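Cas13d (uncultured Ruminococcus sp, PDB 6IV9) binds CRISPR RNA and, through its two HEPN domains, matures that guide and cleaves target RNA. Local coordinates at residues F849-I860 / L879-V890. The protein carries 2 engineered substitutions. Sequence-based numbering, arbitrary orientation.
Sequences FSIYHYVMQRCI and LLKNHGYTKDFV
With CG anti to the carbonyl carbon (chi1 -69°) and an extended chain beyond it, Gln-857 sends its amide straight out from the helix to the backbone of Thr-886. Gln-857 OE1 accepts from Thr-886 N at 2.9 Å. This bond is almost linear and lies in the carbonyl plane, on a lone pair. Gln-857 NE2 donates to Thr-886 O at 3.3 Å, a longer and more bent bond, with the donor tilted from the carbonyl plane. Two bonds thus fix the rotation of the amide. Phe-889 slides past the chain of Gln-857 in the opposite direction, Phe-889 CD2 3.5 Å from Gln-857 CD. The Val-890 side chain crosses that of Gln-857 at about a right angle, CG2 touching NE2. An alanine in place of Gln-857 would probably leave Thr-886 N and O without these partners and open a gap beside Phe-889. Two short helices, 876-882 and 887-893, and their connecting loop pack against helix 848-861 near the C-terminal end of the chain. His-883, with positive phi, is the first residue beyond helix 876-882, and Thr-886 is the N-cap residue of helix 887-893. The loop comes closest to helix 848-861 where Tyr-885 meets Tyr-854. Tyr-885 has CG wedged between its backbone N and carbonyl carbon (chi1 82°). CD1 and CE1 of its ring meet Ser-850 CB, and CG and CD2 meet His-853 CB. Phe-849 turns an edge to the face of this ring in an offset edge-to-face pair, planes at 77°. Tyr-885 OH is hydrogen-bonded to Glu-910 OE1. Val-890 CG2 sits over one face of the His-853 imidazole as a CH-pi contact. A water bridges Ser-850 O and Tyr-885 N. A second joins Tyr-854 OH to Leu-879 O. Tyr-854 OH accepts a hydrogen bond from Arg-858 NH1 at 2.9 Å. Leu-880 CD2 lies over one guanidinium face, and Asp-841 forms a salt bridge with Arg-858 NH1.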
loop_
_atom_site.group_PDB
_atom_site.type_symbol
_atom_site.label_atom_id
_atom_site.label_comp_id
_atom_site.label_asym_id
_atom_site.label_seq_id
_atom_site.Cartn_x
_atom_site.Cartn_y
_atom_site.Cartn_z
ATOM N N PHE A 849 5.769 1.672 17.721
ATOM C CA PHE A 849 7.148 1.142 17.672
ATOM C C PHE A 849 7.467 0.446 18.997
ATOM O O PHE A 849 7.949 -0.652 18.962
ATOM C CB PHE A 849 8.122 2.296 17.452
ATOM C CG PHE A 849 9.574 1.911 17.371
ATOM C CD1 PHE A 849 10.348 1.815 18.509
ATOM C CD2 PHE A 849 10.186 1.677 16.156
ATOM C CE1 PHE A 849 11.684 1.477 18.430
ATOM C CE2 PHE A 849 11.521 1.328 16.081
ATOM C CZ PHE A 849 12.265 1.232 17.220
ATOM N N SER A 850 7.167 1.081 20.120
ATOM C CA SER A 850 7.464 0.430 21.423
ATOM C C SER A 850 6.605 -0.818 21.643
ATOM O O SER A 850 7.083 -1.739 22.241
ATOM C CB SER A 850 7.476 1.359 22.595
ATOM O OG SER A 850 6.299 2.091 22.643
ATOM N N ILE A 851 5.354 -0.803 21.209
ATOM C CA ILE A 851 4.526 -2.023 21.383
ATOM C C ILE A 851 5.139 -3.148 20.558
ATOM O O ILE A 851 5.316 -4.203 21.063
ATOM C CB ILE A 851 3.082 -1.776 20.934
ATOM C CG1 ILE A 851 2.394 -0.724 21.796
ATOM C CG2 ILE A 851 2.311 -3.075 20.891
ATOM C CD1 ILE A 851 1.065 -0.293 21.266
ATOM N N TYR A 852 5.480 -2.856 19.316
ATOM C CA TYR A 852 5.988 -3.908 18.415
ATOM C C TYR A 852 7.273 -4.518 18.972
ATOM O O TYR A 852 7.385 -5.707 19.025
ATOM C CB TYR A 852 6.298 -3.254 17.071
ATOM C CG TYR A 852 6.905 -4.171 16.050
ATOM C CD1 TYR A 852 6.114 -4.901 15.189
ATOM C CD2 TYR A 852 8.266 -4.293 15.923
ATOM C CE1 TYR A 852 6.660 -5.746 14.246
ATOM C CE2 TYR A 852 8.830 -5.135 14.989
ATOM C CZ TYR A 852 8.027 -5.868 14.148
ATOM O OH TYR A 852 8.592 -6.676 13.231
ATOM N N HIS A 853 8.209 -3.677 19.368
ATOM C CA HIS A 853 9.502 -4.174 19.898
ATOM C C HIS A 853 9.314 -4.932 21.221
ATOM O O HIS A 853 10.001 -5.907 21.429
ATOM C CB HIS A 853 10.558 -3.078 19.841
ATOM C CG HIS A 853 11.018 -2.855 18.446
ATOM N ND1 HIS A 853 11.695 -3.799 17.745
ATOM C CD2 HIS A 853 10.842 -1.826 17.604
ATOM C CE1 HIS A 853 11.944 -3.351 16.550
ATOM N NE2 HIS A 853 11.425 -2.163 16.437
ATOM N N TYR A 854 8.428 -4.468 22.088
ATOM C CA TYR A 854 8.252 -5.225 23.345
ATOM C C TYR A 854 7.720 -6.628 23.037
ATOM O O TYR A 854 8.264 -7.587 23.495
ATOM C CB TYR A 854 7.323 -4.495 24.311
ATOM C CG TYR A 854 7.072 -5.333 25.532
ATOM C CD1 TYR A 854 8.015 -5.408 26.535
ATOM C CD2 TYR A 854 5.940 -6.117 25.648
ATOM C CE1 TYR A 854 7.827 -6.216 27.636
ATOM C CE2 TYR A 854 5.734 -6.934 26.742
ATOM C CZ TYR A 854 6.684 -6.980 27.739
ATOM O OH TYR A 854 6.504 -7.780 28.813
ATOM N N VAL A 855 6.683 -6.717 22.223
ATOM C CA VAL A 855 6.099 -8.038 21.873
ATOM C C VAL A 855 7.153 -8.865 21.143
ATOM O O VAL A 855 7.303 -10.016 21.446
ATOM C CB VAL A 855 4.820 -7.879 21.031
ATOM C CG1 VAL A 855 4.287 -9.209 20.555
ATOM C CG2 VAL A 855 3.755 -7.092 21.763
ATOM N N MET A 856 7.888 -8.245 20.236
ATOM C CA MET A 856 8.910 -8.994 19.472
ATOM C C MET A 856 9.962 -9.553 20.431
ATOM O O MET A 856 10.312 -10.686 20.283
ATOM C CB MET A 856 9.608 -8.078 18.466
ATOM C CG MET A 856 10.701 -8.766 17.702
ATOM S SD MET A 856 10.151 -10.046 16.576
ATOM C CE MET A 856 9.518 -9.042 15.239
ATOM N N GLN A 857 10.432 -8.748 21.370
ATOM C CA GLN A 857 11.469 -9.190 22.334
ATOM C C GLN A 857 10.925 -10.331 23.201
ATOM O O GLN A 857 11.657 -11.236 23.484
ATOM C CB GLN A 857 12.020 -7.983 23.085
ATOM C CG GLN A 857 12.831 -7.076 22.183
ATOM C CD GLN A 857 13.303 -5.788 22.795
ATOM O OE1 GLN A 857 13.238 -5.590 23.994
ATOM N NE2 GLN A 857 13.789 -4.900 21.954
ATOM N N ARG A 858 9.670 -10.252 23.610
ATOM C CA ARG A 858 9.075 -11.352 24.403
ATOM C C ARG A 858 9.036 -12.625 23.555
ATOM O O ARG A 858 9.306 -13.669 24.077
ATOM C CB ARG A 858 7.688 -10.955 24.898
ATOM C CG ARG A 858 7.713 -9.903 25.991
ATOM C CD ARG A 858 8.345 -10.394 27.277
ATOM N NE ARG A 858 7.763 -11.640 27.716
ATOM C CZ ARG A 858 6.697 -11.738 28.481
ATOM N NH1 ARG A 858 6.069 -10.660 28.900
ATOM N NH2 ARG A 858 6.246 -12.919 28.823
ATOM N N CYS A 859 8.671 -12.509 22.282
ATOM C CA CYS A 859 8.620 -13.687 21.394
ATOM C C CYS A 859 10.025 -14.260 21.211
ATOM O O CYS A 859 10.161 -15.454 21.179
ATOM C CB CYS A 859 8.079 -13.323 20.019
ATOM S SG CYS A 859 6.342 -12.819 19.980
ATOM N N ILE A 860 11.019 -13.409 21.027
ATOM C CA ILE A 860 12.414 -13.887 20.798
ATOM C C ILE A 860 12.961 -14.606 22.034
ATOM O O ILE A 860 13.638 -15.593 21.866
ATOM C CB ILE A 860 13.341 -12.727 20.401
ATOM C CG1 ILE A 860 12.916 -12.062 19.095
ATOM C CG2 ILE A 860 14.782 -13.179 20.351
ATOM C CD1 ILE A 860 13.307 -12.820 17.887
ATOM N N LEU A 879 14.244 -7.238 30.437
ATOM C CA LEU A 879 12.992 -7.078 29.665
ATOM C C LEU A 879 11.821 -7.570 30.516
ATOM O O LEU A 879 10.821 -6.909 30.563
ATOM C CB LEU A 879 13.130 -7.923 28.401
ATOM C CG LEU A 879 11.860 -8.110 27.591
ATOM C CD1 LEU A 879 11.490 -6.826 26.889
ATOM C CD2 LEU A 879 12.038 -9.231 26.603
ATOM N N LEU A 880 11.983 -8.699 31.181
ATOM C CA LEU A 880 10.893 -9.238 32.023
ATOM C C LEU A 880 10.609 -8.307 33.206
ATOM O O LEU A 880 9.482 -8.249 33.623
ATOM C CB LEU A 880 11.229 -10.669 32.423
ATOM C CG LEU A 880 11.170 -11.673 31.281
ATOM C CD1 LEU A 880 11.685 -13.025 31.721
ATOM C CD2 LEU A 880 9.761 -11.809 30.749
ATOM N N LYS A 881 11.628 -7.712 33.798
ATOM C CA LYS A 881 11.430 -6.761 34.920
ATOM C C LYS A 881 10.883 -5.402 34.472
ATOM O O LYS A 881 10.111 -4.819 35.210
ATOM C CB LYS A 881 12.748 -6.533 35.658
ATOM C CG LYS A 881 13.241 -7.706 36.485
ATOM C CD LYS A 881 14.674 -7.527 36.895
ATOM C CE LYS A 881 15.156 -6.114 36.650
ATOM N NZ LYS A 881 16.572 -5.918 37.040
ATOM N N ASN A 882 11.410 -4.879 33.374
ATOM C CA ASN A 882 11.092 -3.520 32.871
ATOM C C ASN A 882 9.665 -3.336 32.356
ATOM O O ASN A 882 9.240 -2.210 32.377
ATOM C CB ASN A 882 12.128 -3.001 31.879
ATOM C CG ASN A 882 13.491 -2.823 32.503
ATOM O OD1 ASN A 882 13.614 -2.705 33.709
ATOM N ND2 ASN A 882 14.515 -2.791 31.680
ATOM N N HIS A 883 9.061 -4.364 31.763
ATOM C CA HIS A 883 7.709 -4.240 31.158
ATOM C C HIS A 883 7.739 -3.211 30.015
ATOM O O HIS A 883 6.773 -2.498 29.820
ATOM C CB HIS A 883 6.656 -3.933 32.219
ATOM C CG HIS A 883 6.531 -5.032 33.206
ATOM N ND1 HIS A 883 5.942 -6.215 32.905
ATOM C CD2 HIS A 883 6.952 -5.139 34.474
ATOM C CE1 HIS A 883 5.996 -7.003 33.951
ATOM N NE2 HIS A 883 6.611 -6.370 34.909
ATOM N N GLY A 884 8.870 -3.142 29.332
ATOM C CA GLY A 884 9.066 -2.245 28.188
ATOM C C GLY A 884 10.211 -2.747 27.348
ATOM O O GLY A 884 11.067 -3.392 27.887
ATOM N N TYR A 885 10.255 -2.388 26.073
ATOM C CA TYR A 885 11.334 -2.897 25.198
ATOM C C TYR A 885 12.693 -2.327 25.614
ATOM O O TYR A 885 12.756 -1.277 26.192
ATOM C CB TYR A 885 11.019 -2.613 23.733
ATOM C CG TYR A 885 11.364 -1.227 23.265
ATOM C CD1 TYR A 885 10.523 -0.159 23.496
ATOM C CD2 TYR A 885 12.530 -0.989 22.566
ATOM C CE1 TYR A 885 10.833 1.110 23.044
ATOM C CE2 TYR A 885 12.855 0.269 22.108
ATOM C CZ TYR A 885 12.011 1.327 22.360
ATOM O OH TYR A 885 12.341 2.557 21.914
ATOM N N THR A 886 13.748 -3.061 25.294
ATOM C CA THR A 886 15.136 -2.653 25.591
ATOM C C THR A 886 15.749 -2.076 24.316
ATOM O O THR A 886 15.834 -2.792 23.355
ATOM C CB THR A 886 15.962 -3.863 26.035
ATOM O OG1 THR A 886 15.319 -4.458 27.155
ATOM C CG2 THR A 886 17.381 -3.492 26.378
ATOM N N LYS A 887 16.216 -0.835 24.373
ATOM C CA LYS A 887 16.762 -0.126 23.193
ATOM C C LYS A 887 17.982 -0.845 22.624
ATOM O O LYS A 887 18.054 -0.984 21.437
ATOM C CB LYS A 887 17.035 1.333 23.543
ATOM C CG LYS A 887 15.780 2.132 23.815
ATOM C CD LYS A 887 15.985 3.604 23.932
ATOM C CE LYS A 887 14.703 4.316 24.291
ATOM N NZ LYS A 887 14.842 5.787 24.247
ATOM N N ASP A 888 18.876 -1.316 23.478
ATOM C CA ASP A 888 20.093 -2.029 23.023
ATOM C C ASP A 888 19.732 -3.326 22.307
ATOM O O ASP A 888 20.514 -3.756 21.503
ATOM C CB ASP A 888 21.057 -2.273 24.173
ATOM C CG ASP A 888 21.884 -1.056 24.503
ATOM O OD1 ASP A 888 21.645 -0.002 23.911
ATOM O OD2 ASP A 888 22.748 -1.185 25.353
ATOM N N PHE A 889 18.666 -3.980 22.739
ATOM C CA PHE A 889 18.203 -5.260 22.155
ATOM C C PHE A 889 17.728 -5.028 20.715
ATOM O O PHE A 889 17.946 -5.850 19.880
ATOM C CB PHE A 889 17.171 -5.882 23.090
ATOM C CG PHE A 889 16.891 -7.345 22.909
ATOM C CD1 PHE A 889 17.603 -8.108 22.012
ATOM C CD2 PHE A 889 15.894 -7.957 23.639
ATOM C CE1 PHE A 889 17.322 -9.451 21.857
ATOM C CE2 PHE A 889 15.609 -9.296 23.471
ATOM C CZ PHE A 889 16.320 -10.038 22.576
ATOM N N VAL A 890 17.059 -3.906 20.481
ATOM C CA VAL A 890 16.593 -3.565 19.108
ATOM C C VAL A 890 17.829 -3.404 18.221
ATOM O O VAL A 890 17.858 -3.965 17.171
ATOM C CB VAL A 890 15.763 -2.266 19.121
ATOM C CG1 VAL A 890 15.418 -1.812 17.722
ATOM C CG2 VAL A 890 14.513 -2.388 19.960
HETATM O O HOH W 1 7.645 -1.258 25.270
HETATM O O HOH W 2 7.989 -7.487 30.919
#